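Local atomic coordinates of NAD(P)H-flavin oxidoreductase (Agrobacterium tumefaciens str. C58, PDB entry 2FRE), a protein that binds flavin mononucleotide and, as a member of the nitroreductase family, probably uses NAD(P)H to carry out flavin-dependent reductions. Residues A[23-36]-A[79-91]. Numbering follows the deposited sequence.
Sequences PRAFDGSPMPKEHL and QKWAKNASVLLFV. With FMN (flavin mononucleotide), chain C.
Arg-24 lies across one face of the Trp-81 indole, its chain extended from CG to NE, so that a run of methylenes covers the ring. Arg-24 CD stands 3.6 Å from the centroid of the five-membered ring of Trp-81, 9° off the normal, a CH-pi contact over the face. The guanidinium, its plane perpendicular to the indole, passes beyond it to the flavin, where Arg-24 NH2 donates to FMN O2 over 2.7 Å and Arg-24 NE to the same oxygen over 3.1 Å. Arginine suits this place because its long apolar stem can rest on an aromatic face while two N-H groups hold one carbonyl oxygen.

The apolar packing continues along the loop. Phe-26 runs side by side with Trp-81, CE2 lying 4.0 Å from CZ3, and its CD2 also touches the small CB of Ala-85. Further on, SE of the selenomethionine Met-31 meets Val-87 CG2, and the branched ends of Leu-36, at the start of helix 33-44, meet Val-87 CG1 on strand 87-98, joining helix to sheet.

Between these apolar patches lies a polar one. Ser-86 OG, placed beside its own backbone N (chi1 -71°), donates to Ser-29 O in a very short 2.5 Å bond and accepts from two waters. Ser-29 returns to Asp-27 OD1 through both N and OG, the backbone bond making an Asx turn; glycine suits position 28, between them, where phi is positive. Another water joins Arg-24 O, Phe-26 N and Trp-81 O.

Ser-86 and Val-87 form a classic beta bulge opposite Ile-161, and Glu-178 accepts from Arg-24 N. The paired N-H bonds and the cationic guanidinium would be expected to draw electron density toward O2 and favour the reduced, anionic flavin.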
ATOM      1  N   PRO A  23       3.301 -16.565   4.412  1.00 25.44           N
ATOM      2  CA  PRO A  23       3.348 -17.808   5.147  1.00 24.91           C
ATOM      3  C   PRO A  23       3.648 -17.564   6.620  1.00 24.30           C
ATOM      4  O   PRO A  23       3.899 -16.426   7.023  1.00 23.25           O
ATOM      5  CB  PRO A  23       4.510 -18.555   4.492  1.00 25.56           C
ATOM      6  CG  PRO A  23       5.441 -17.461   4.094  1.00 26.47           C
ATOM      7  CD  PRO A  23       4.531 -16.348   3.631  1.00 25.77           C
ATOM      8  N   ARG A  24       3.639 -18.642   7.399  1.00 24.04           N
ATOM      9  CA  ARG A  24       3.887 -18.578   8.841  1.00 24.32           C
ATOM     10  C   ARG A  24       5.086 -19.421   9.289  1.00 23.53           C
ATOM     11  O   ARG A  24       5.520 -19.273  10.433  1.00 23.85           O
ATOM     12  CB  ARG A  24       2.632 -19.023   9.618  1.00 24.41           C
ATOM     13  CG  ARG A  24       1.479 -18.073   9.449  1.00 24.27           C
ATOM     14  CD  ARG A  24       0.259 -18.466  10.201  1.00 25.76           C
ATOM     15  NE  ARG A  24      -0.785 -17.505   9.903  1.00 27.74           N
ATOM     16  CZ  ARG A  24      -1.589 -17.551   8.843  1.00 28.07           C
ATOM     17  NH1 ARG A  24      -1.532 -18.568   7.995  1.00 27.89           N
ATOM     18  NH2 ARG A  24      -2.475 -16.583   8.644  1.00 28.56           N
ATOM     19  N   ALA A  25       5.603 -20.297   8.420  1.00 23.75           N
ATOM     20  CA  ALA A  25       6.725 -21.187   8.808  1.00 24.02           C
ATOM     21  C   ALA A  25       8.057 -20.500   8.525  1.00 24.41           C
ATOM     22  O   ALA A  25       8.509 -20.471   7.389  1.00 24.09           O
ATOM     23  CB  ALA A  25       6.645 -22.517   8.102  1.00 24.08           C
ATOM     24  N   PHE A  26       8.672 -19.952   9.576  1.00 24.58           N
ATOM     25  CA  PHE A  26       9.929 -19.224   9.457  1.00 24.64           C
ATOM     26  C   PHE A  26      11.048 -19.988  10.147  1.00 25.00           C
ATOM     27  O   PHE A  26      10.819 -20.704  11.137  1.00 23.18           O
ATOM     28  CB  PHE A  26       9.800 -17.797  10.008  1.00 24.85           C
ATOM     29  CG  PHE A  26       8.915 -16.926   9.195  1.00 25.89           C
ATOM     30  CD1 PHE A  26       9.258 -16.580   7.892  1.00 24.95           C
ATOM     31  CD2 PHE A  26       7.707 -16.470   9.711  1.00 26.39           C
ATOM     32  CE1 PHE A  26       8.416 -15.774   7.130  1.00 26.83           C
ATOM     33  CE2 PHE A  26       6.866 -15.679   8.945  1.00 26.75           C
ATOM     34  CZ  PHE A  26       7.227 -15.319   7.662  1.00 25.31           C
ATOM     35  N   ASP A  27      12.257 -19.844   9.606  1.00 25.39           N
ATOM     36  CA  ASP A  27      13.381 -20.668  10.053  1.00 25.88           C
ATOM     37  C   ASP A  27      14.167 -20.113  11.243  1.00 25.89           C
ATOM     38  O   ASP A  27      15.075 -20.778  11.734  1.00 24.60           O
ATOM     39  CB  ASP A  27      14.312 -21.003   8.873  1.00 25.83           C
ATOM     40  CG  ASP A  27      15.208 -19.839   8.429  1.00 26.25           C
ATOM     41  OD1 ASP A  27      15.084 -18.685   8.917  1.00 24.20           O
ATOM     42  OD2 ASP A  27      16.059 -20.104   7.545  1.00 28.24           O
ATOM     43  N   GLY A  28      13.831 -18.905  11.695  1.00 25.68           N
ATOM     44  CA  GLY A  28      14.437 -18.342  12.906  1.00 26.33           C
ATOM     45  C   GLY A  28      15.862 -17.863  12.724  1.00 26.46           C
ATOM     46  O   GLY A  28      16.526 -17.537  13.698  1.00 26.60           O
ATOM     47  N   SER A  29      16.323 -17.803  11.478  1.00 26.80           N
ATOM     48  CA  SER A  29      17.706 -17.424  11.175  1.00 27.19           C
ATOM     49  C   SER A  29      17.874 -15.925  11.313  1.00 27.09           C
ATOM     50  O   SER A  29      16.895 -15.190  11.226  1.00 27.21           O
ATOM     51  CB  SER A  29      18.068 -17.852   9.758  1.00 27.26           C
ATOM     52  OG  SER A  29      17.219 -17.229   8.812  1.00 27.80           O
ATOM     53  N   PRO A  30      19.114 -15.459  11.525  1.00 27.44           N
ATOM     54  CA  PRO A  30      19.368 -14.014  11.492  1.00 28.03           C
ATOM     55  C   PRO A  30      19.257 -13.426  10.083  1.00 28.22           C
ATOM     56  O   PRO A  30      19.666 -14.065   9.124  1.00 27.80           O
ATOM     57  CB  PRO A  30      20.808 -13.889  12.010  1.00 28.23           C
ATOM     58  CG  PRO A  30      21.428 -15.213  11.812  1.00 27.87           C
ATOM     59  CD  PRO A  30      20.335 -16.238  11.806  1.00 28.13           C
HETATM   60  N   MSE A  31      18.690 -12.230   9.960  1.00 28.40           N
HETATM   61  CA  MSE A  31      18.679 -11.514   8.691  1.00 29.10           C
HETATM   62  C   MSE A  31      19.771 -10.466   8.723  1.00 28.21           C
HETATM   63  O   MSE A  31      19.870  -9.718   9.684  1.00 27.98           O
HETATM   64  CB  MSE A  31      17.358 -10.788   8.452  1.00 29.06           C
HETATM   65  CG  MSE A  31      17.370  -9.944   7.186  1.00 28.46           C
HETATM   66 SE   MSE A  31      15.710  -8.913   6.925  1.00 36.83          SE
HETATM   67  CE  MSE A  31      14.466 -10.448   6.776  1.00 33.13           C
ATOM     68  N   PRO A  32      20.586 -10.391   7.667  1.00 27.86           N
ATOM     69  CA  PRO A  32      21.626  -9.361   7.668  1.00 28.16           C
ATOM     70  C   PRO A  32      21.049  -7.973   7.946  1.00 28.40           C
ATOM     71  O   PRO A  32      19.950  -7.648   7.461  1.00 28.40           O
ATOM     72  CB  PRO A  32      22.221  -9.472   6.261  1.00 28.10           C
ATOM     73  CG  PRO A  32      22.002 -10.877   5.876  1.00 27.56           C
ATOM     74  CD  PRO A  32      20.648 -11.227   6.459  1.00 27.95           C
ATOM     75  N   LYS A  33      21.740  -7.176   8.760  1.00 28.75           N
ATOM     76  CA  LYS A  33      21.238  -5.831   9.099  1.00 29.11           C
ATOM     77  C   LYS A  33      20.927  -5.000   7.850  1.00 28.78           C
ATOM     78  O   LYS A  33      19.890  -4.300   7.813  1.00 27.98           O
ATOM     79  CB  LYS A  33      22.210  -5.078  10.025  1.00 30.59           C
ATOM     80  CG  LYS A  33      21.883  -5.197  11.545  1.00 32.83           C
ATOM     81  CD  LYS A  33      22.017  -6.616  12.069  1.00 35.09           C
ATOM     82  CE  LYS A  33      21.521  -6.787  13.527  1.00 35.78           C
ATOM     83  NZ  LYS A  33      21.679  -5.561  14.385  1.00 39.16           N
ATOM     84  N   GLU A  34      21.805  -5.074   6.837  1.00 28.85           N
ATOM     85  CA  GLU A  34      21.634  -4.286   5.593  1.00 28.55           C
ATOM     86  C   GLU A  34      20.388  -4.697   4.801  1.00 27.74           C
ATOM     87  O   GLU A  34      19.770  -3.857   4.114  1.00 26.65           O
ATOM     88  CB  GLU A  34      22.863  -4.395   4.679  1.00 29.06           C
ATOM     89  CG  GLU A  34      22.902  -3.321   3.555  1.00 29.82           C
ATOM     90  CD  GLU A  34      23.805  -3.678   2.355  1.00 31.22           C
ATOM     91  OE1 GLU A  34      23.492  -4.629   1.590  1.00 32.83           O
ATOM     92  OE2 GLU A  34      24.816  -2.975   2.159  1.00 34.29           O
ATOM     93  N   HIS A  35      20.034  -5.982   4.881  1.00 26.79           N
ATOM     94  CA  HIS A  35      18.834  -6.491   4.219  1.00 27.01           C
ATOM     95  C   HIS A  35      17.602  -5.813   4.804  1.00 26.31           C
ATOM     96  O   HIS A  35      16.751  -5.359   4.046  1.00 24.91           O
ATOM     97  CB  HIS A  35      18.731  -8.019   4.315  1.00 27.42           C
ATOM     98  CG  HIS A  35      19.632  -8.747   3.359  1.00 28.09           C
ATOM     99  ND1 HIS A  35      19.612 -10.119   3.209  1.00 27.73           N
ATOM    100  CD2 HIS A  35      20.551  -8.288   2.479  1.00 29.72           C
ATOM    101  CE1 HIS A  35      20.500 -10.474   2.302  1.00 30.24           C
ATOM    102  NE2 HIS A  35      21.085  -9.384   1.840  1.00 30.39           N
ATOM    103  N   LEU A  36      17.523  -5.689   6.137  1.00 26.10           N
ATOM    104  CA  LEU A  36      16.347  -5.025   6.735  1.00 26.17           C
ATOM    105  C   LEU A  36      16.294  -3.552   6.369  1.00 25.53           C
ATOM    106  O   LEU A  36      15.228  -3.011   6.100  1.00 25.74           O
ATOM    107  CB  LEU A  36      16.285  -5.168   8.261  1.00 25.40           C
ATOM    108  CG  LEU A  36      15.020  -4.540   8.898  1.00 26.19           C
ATOM    109  CD1 LEU A  36      13.766  -5.135   8.358  1.00 25.06           C
ATOM    110  CD2 LEU A  36      15.049  -4.708  10.415  1.00 27.39           C
ATOM    111  N   GLN A  79       1.914 -15.055  18.207  1.00 26.34           N
ATOM    112  CA  GLN A  79       3.214 -15.361  18.816  1.00 25.93           C
ATOM    113  C   GLN A  79       3.729 -16.734  18.427  1.00 26.17           C
ATOM    114  O   GLN A  79       4.923 -16.910  18.225  1.00 26.52           O
ATOM    115  CB  GLN A  79       3.142 -15.309  20.335  1.00 25.84           C
ATOM    116  CG  GLN A  79       3.063 -13.914  20.896  1.00 25.10           C
ATOM    117  CD  GLN A  79       3.104 -13.890  22.415  1.00 25.00           C
ATOM    118  OE1 GLN A  79       2.431 -13.075  23.049  1.00 26.29           O
ATOM    119  NE2 GLN A  79       3.911 -14.759  23.001  1.00 20.44           N
ATOM    120  N   LYS A  80       2.817 -17.701  18.356  1.00 26.46           N
ATOM    121  CA  LYS A  80       3.150 -19.101  18.170  1.00 27.29           C
ATOM    122  C   LYS A  80       4.072 -19.313  16.981  1.00 26.61           C
ATOM    123  O   LYS A  80       4.970 -20.136  17.037  1.00 24.71           O
ATOM    124  CB  LYS A  80       1.873 -19.918  17.955  1.00 27.88           C
ATOM    125  CG  LYS A  80       1.011 -20.060  19.180  1.00 30.19           C
ATOM    126  CD  LYS A  80      -0.382 -20.611  18.846  1.00 30.58           C
ATOM    127  CE  LYS A  80      -1.018 -21.353  20.035  1.00 33.22           C
ATOM    128  NZ  LYS A  80      -1.110 -20.547  21.319  1.00 36.89           N
ATOM    129  N   TRP A  81       3.844 -18.565  15.900  1.00 26.06           N
ATOM    130  CA  TRP A  81       4.642 -18.708  14.680  1.00 26.29           C
ATOM    131  C   TRP A  81       5.581 -17.536  14.458  1.00 25.96           C
ATOM    132  O   TRP A  81       6.690 -17.730  13.978  1.00 26.22           O
ATOM    133  CB  TRP A  81       3.736 -18.919  13.443  1.00 26.21           C
ATOM    134  CG  TRP A  81       2.709 -17.867  13.240  1.00 25.74           C
ATOM    135  CD1 TRP A  81       1.436 -17.862  13.732  1.00 26.61           C
ATOM    136  CD2 TRP A  81       2.855 -16.662  12.495  1.00 26.18           C
ATOM    137  NE1 TRP A  81       0.781 -16.737  13.341  1.00 26.78           N
ATOM    138  CE2 TRP A  81       1.626 -15.970  12.586  1.00 26.34           C
ATOM    139  CE3 TRP A  81       3.905 -16.088  11.772  1.00 25.18           C
ATOM    140  CZ2 TRP A  81       1.417 -14.737  11.985  1.00 26.80           C
ATOM    141  CZ3 TRP A  81       3.696 -14.853  11.167  1.00 26.71           C
ATOM    142  CH2 TRP A  81       2.467 -14.186  11.287  1.00 26.65           C
ATOM    143  N   ALA A  82       5.141 -16.325  14.793  1.00 26.10           N
ATOM    144  CA  ALA A  82       5.945 -15.122  14.555  1.00 26.21           C
ATOM    145  C   ALA A  82       7.225 -15.049  15.407  1.00 26.41           C
ATOM    146  O   ALA A  82       8.166 -14.338  15.052  1.00 26.33           O
ATOM    147  CB  ALA A  82       5.112 -13.882  14.749  1.00 26.57           C
ATOM    148  N   LYS A  83       7.256 -15.779  16.516  1.00 25.90           N
ATOM    149  CA  LYS A  83       8.433 -15.812  17.374  1.00 26.28           C
ATOM    150  C   LYS A  83       9.612 -16.434  16.671  1.00 25.80           C
ATOM    151  O   LYS A  83      10.727 -16.300  17.144  1.00 25.60           O
ATOM    152  CB  LYS A  83       8.155 -16.561  18.678  1.00 25.80           C
ATOM    153  CG  LYS A  83       7.907 -18.050  18.548  1.00 25.96           C
ATOM    154  CD  LYS A  83       7.260 -18.546  19.816  1.00 27.72           C
ATOM    155  CE  LYS A  83       6.992 -20.019  19.809  1.00 27.36           C
ATOM    156  NZ  LYS A  83       6.378 -20.441  21.128  1.00 29.34           N
ATOM    157  N   ASN A  84       9.358 -17.129  15.564  1.00 25.58           N
ATOM    158  CA  ASN A  84      10.410 -17.768  14.787  1.00 25.72           C
ATOM    159  C   ASN A  84      10.801 -16.996  13.518  1.00 25.30           C
ATOM    160  O   ASN A  84      11.618 -17.463  12.727  1.00 24.09           O
ATOM    161  CB  ASN A  84      10.002 -19.211  14.470  1.00 25.91           C
ATOM    162  CG  ASN A  84       9.945 -20.082  15.717  1.00 29.93           C
ATOM    163  OD1 ASN A  84      10.748 -19.919  16.631  1.00 33.19           O
ATOM    164  ND2 ASN A  84       8.985 -20.990  15.770  1.00 33.25           N
ATOM    165  N   ALA A  85      10.239 -15.794  13.350  1.00 24.94           N
ATOM    166  CA  ALA A  85      10.622 -14.917  12.266  1.00 25.01           C
ATOM    167  C   ALA A  85      12.010 -14.336  12.550  1.00 24.42           C
ATOM    168  O   ALA A  85      12.529 -14.448  13.661  1.00 24.47           O
ATOM    169  CB  ALA A  85       9.609 -13.804  12.114  1.00 25.14           C
ATOM    170  N   SER A  86      12.593 -13.715  11.531  1.00 24.68           N
ATOM    171  CA  SER A  86      13.925 -13.135  11.631  1.00 24.63           C
ATOM    172  C   SER A  86      13.898 -11.700  12.148  1.00 24.80           C
ATOM    173  O   SER A  86      14.871 -11.243  12.750  1.00 25.52           O
ATOM    174  CB  SER A  86      14.618 -13.155  10.262  1.00 24.65           C
ATOM    175  OG  SER A  86      14.972 -14.457   9.885  1.00 23.31           O
ATOM    176  N   VAL A  87      12.798 -11.003  11.879  1.00 24.70           N
ATOM    177  CA  VAL A  87      12.601  -9.607  12.240  1.00 24.78           C
ATOM    178  C   VAL A  87      11.136  -9.432  12.613  1.00 24.05           C
ATOM    179  O   VAL A  87      10.262 -10.021  11.979  1.00 23.89           O
ATOM    180  CB  VAL A  87      12.947  -8.671  11.030  1.00 24.87           C
ATOM    181  CG1 VAL A  87      12.519  -7.242  11.293  1.00 26.07           C
ATOM    182  CG2 VAL A  87      14.419  -8.732  10.700  1.00 26.22           C
ATOM    183  N   LEU A  88      10.879  -8.646  13.659  1.00 22.95           N
ATOM    184  CA  LEU A  88       9.551  -8.158  13.966  1.00 23.44           C
ATOM    185  C   LEU A  88       9.604  -6.631  13.962  1.00 23.74           C
ATOM    186  O   LEU A  88      10.580  -6.032  14.433  1.00 23.69           O
ATOM    187  CB  LEU A  88       9.059  -8.672  15.322  1.00 22.92           C
ATOM    188  CG  LEU A  88       8.678 -10.153  15.369  1.00 23.28           C
ATOM    189  CD1 LEU A  88       8.555 -10.643  16.786  1.00 22.07           C
ATOM    190  CD2 LEU A  88       7.392 -10.377  14.650  1.00 23.03           C
ATOM    191  N   LEU A  89       8.552  -6.005  13.437  1.00 23.76           N
ATOM    192  CA  LEU A  89       8.444  -4.570  13.465  1.00 24.06           C
ATOM    193  C   LEU A  89       6.987  -4.124  13.481  1.00 23.72           C
ATOM    194  O   LEU A  89       6.088  -4.897  13.164  1.00 23.94           O
ATOM    195  CB  LEU A  89       9.183  -3.957  12.259  1.00 24.21           C
ATOM    196  CG  LEU A  89       8.674  -4.265  10.843  1.00 24.66           C
ATOM    197  CD1 LEU A  89       7.534  -3.345  10.411  1.00 26.20           C
ATOM    198  CD2 LEU A  89       9.819  -4.126   9.836  1.00 25.27           C
ATOM    199  N   PHE A  90       6.775  -2.869  13.850  1.00 24.13           N
ATOM    200  CA  PHE A  90       5.456  -2.270  13.828  1.00 24.14           C
ATOM    201  C   PHE A  90       5.448  -1.094  12.857  1.00 24.62           C
ATOM    202  O   PHE A  90       6.358  -0.240  12.838  1.00 23.72           O
ATOM    203  CB  PHE A  90       4.994  -1.915  15.251  1.00 23.95           C
ATOM    204  CG  PHE A  90       4.920  -3.111  16.144  1.00 23.68           C
ATOM    205  CD1 PHE A  90       3.811  -3.969  16.092  1.00 23.63           C
ATOM    206  CD2 PHE A  90       5.981  -3.441  16.966  1.00 25.27           C
ATOM    207  CE1 PHE A  90       3.757  -5.109  16.884  1.00 24.57           C
ATOM    208  CE2 PHE A  90       5.949  -4.584  17.754  1.00 24.69           C
ATOM    209  CZ  PHE A  90       4.834  -5.431  17.711  1.00 23.74           C
ATOM    210  N   VAL A  91       4.424  -1.095  12.015  1.00 25.12           N
ATOM    211  CA  VAL A  91       4.183  -0.015  11.095  1.00 25.25           C
ATOM    212  C   VAL A  91       3.250   0.990  11.771  1.00 25.61           C
ATOM    213  O   VAL A  91       2.163   0.658  12.212  1.00 25.15           O
ATOM    214  CB  VAL A  91       3.568  -0.483   9.772  1.00 25.31           C
ATOM    215  CG1 VAL A  91       3.358   0.720   8.860  1.00 26.00           C
ATOM    216  CG2 VAL A  91       4.439  -1.527   9.102  1.00 24.87           C
TER
HETATM  217  N1  FMN C1151      -2.315 -12.974   9.437  1.00 23.30           N
HETATM  218  C2  FMN C1151      -2.320 -13.631  10.667  1.00 24.22           C
HETATM  219  O2  FMN C1151      -2.055 -14.836  10.725  1.00 23.42           O
HETATM  220  N3  FMN C1151      -2.642 -12.950  11.828  1.00 23.04           N
HETATM  221  C4  FMN C1151      -2.945 -11.615  11.817  1.00 24.24           C
HETATM  222  O4  FMN C1151      -3.006 -10.994  12.897  1.00 21.59           O
HETATM  223  C4A FMN C1151      -2.936 -10.953  10.571  1.00 23.99           C
HETATM  224  N5  FMN C1151      -3.239  -9.604  10.506  1.00 24.61           N
HETATM  225  C5A FMN C1151      -3.152  -8.951   9.287  1.00 23.63           C
HETATM  226  C6  FMN C1151      -3.419  -7.594   9.236  1.00 24.06           C
HETATM  227  C7  FMN C1151      -3.336  -6.907   8.042  1.00 23.60           C
HETATM  228  C7M FMN C1151      -3.130  -5.422   8.171  1.00 25.25           C
HETATM  229  C8  FMN C1151      -3.002  -7.575   6.860  1.00 23.34           C
HETATM  230  C8M FMN C1151      -2.374  -6.822   5.711  1.00 19.94           C
HETATM  231  C9  FMN C1151      -2.734  -8.937   6.900  1.00 23.70           C
HETATM  232  C9A FMN C1151      -2.832  -9.635   8.119  1.00 23.25           C
HETATM  233  N10 FMN C1151      -2.584 -10.990   8.164  1.00 23.46           N
HETATM  234  C10 FMN C1151      -2.617 -11.639   9.393  1.00 23.02           C
HETATM  235  C1' FMN C1151      -2.328 -11.787   6.909  1.00 20.93           C
HETATM  236  C2' FMN C1151      -3.484 -11.807   5.911  1.00 19.72           C
HETATM  237  O2' FMN C1151      -4.487 -12.751   6.269  1.00 20.99           O
HETATM  238  C3' FMN C1151      -2.947 -12.079   4.507  1.00 19.72           C
HETATM  239  O3' FMN C1151      -2.110 -11.003   4.100  1.00 20.60           O
HETATM  240  C4' FMN C1151      -4.084 -12.305   3.518  1.00 19.45           C
HETATM  241  O4' FMN C1151      -4.792 -13.491   3.840  1.00 23.17           O
HETATM  242  C5' FMN C1151      -3.620 -12.384   2.069  1.00 19.87           C
HETATM  243  O5' FMN C1151      -2.708 -13.456   1.885  1.00 18.36           O
HETATM  244  P   FMN C1151      -1.240 -13.207   1.275  1.00 19.61           P
HETATM  245  O1P FMN C1151      -1.441 -12.842  -0.186  1.00 17.76           O
HETATM  246  O2P FMN C1151      -0.585 -12.039   1.996  1.00 19.42           O
HETATM  247  O3P FMN C1151      -0.470 -14.484   1.475  1.00 20.30           O
HETATM  248  O   HOH W   1       7.188 -19.918  12.260  1.00 28.47           O
HETATM  249  O   HOH W   2      13.247 -16.674   9.335  1.00 25.34           O
HETATM  250  O   HOH W   3      15.973 -14.820   7.460  1.00 29.97           O
HETATM  251  O   HOH W   4      17.576 -10.905  12.293  1.00 22.84           O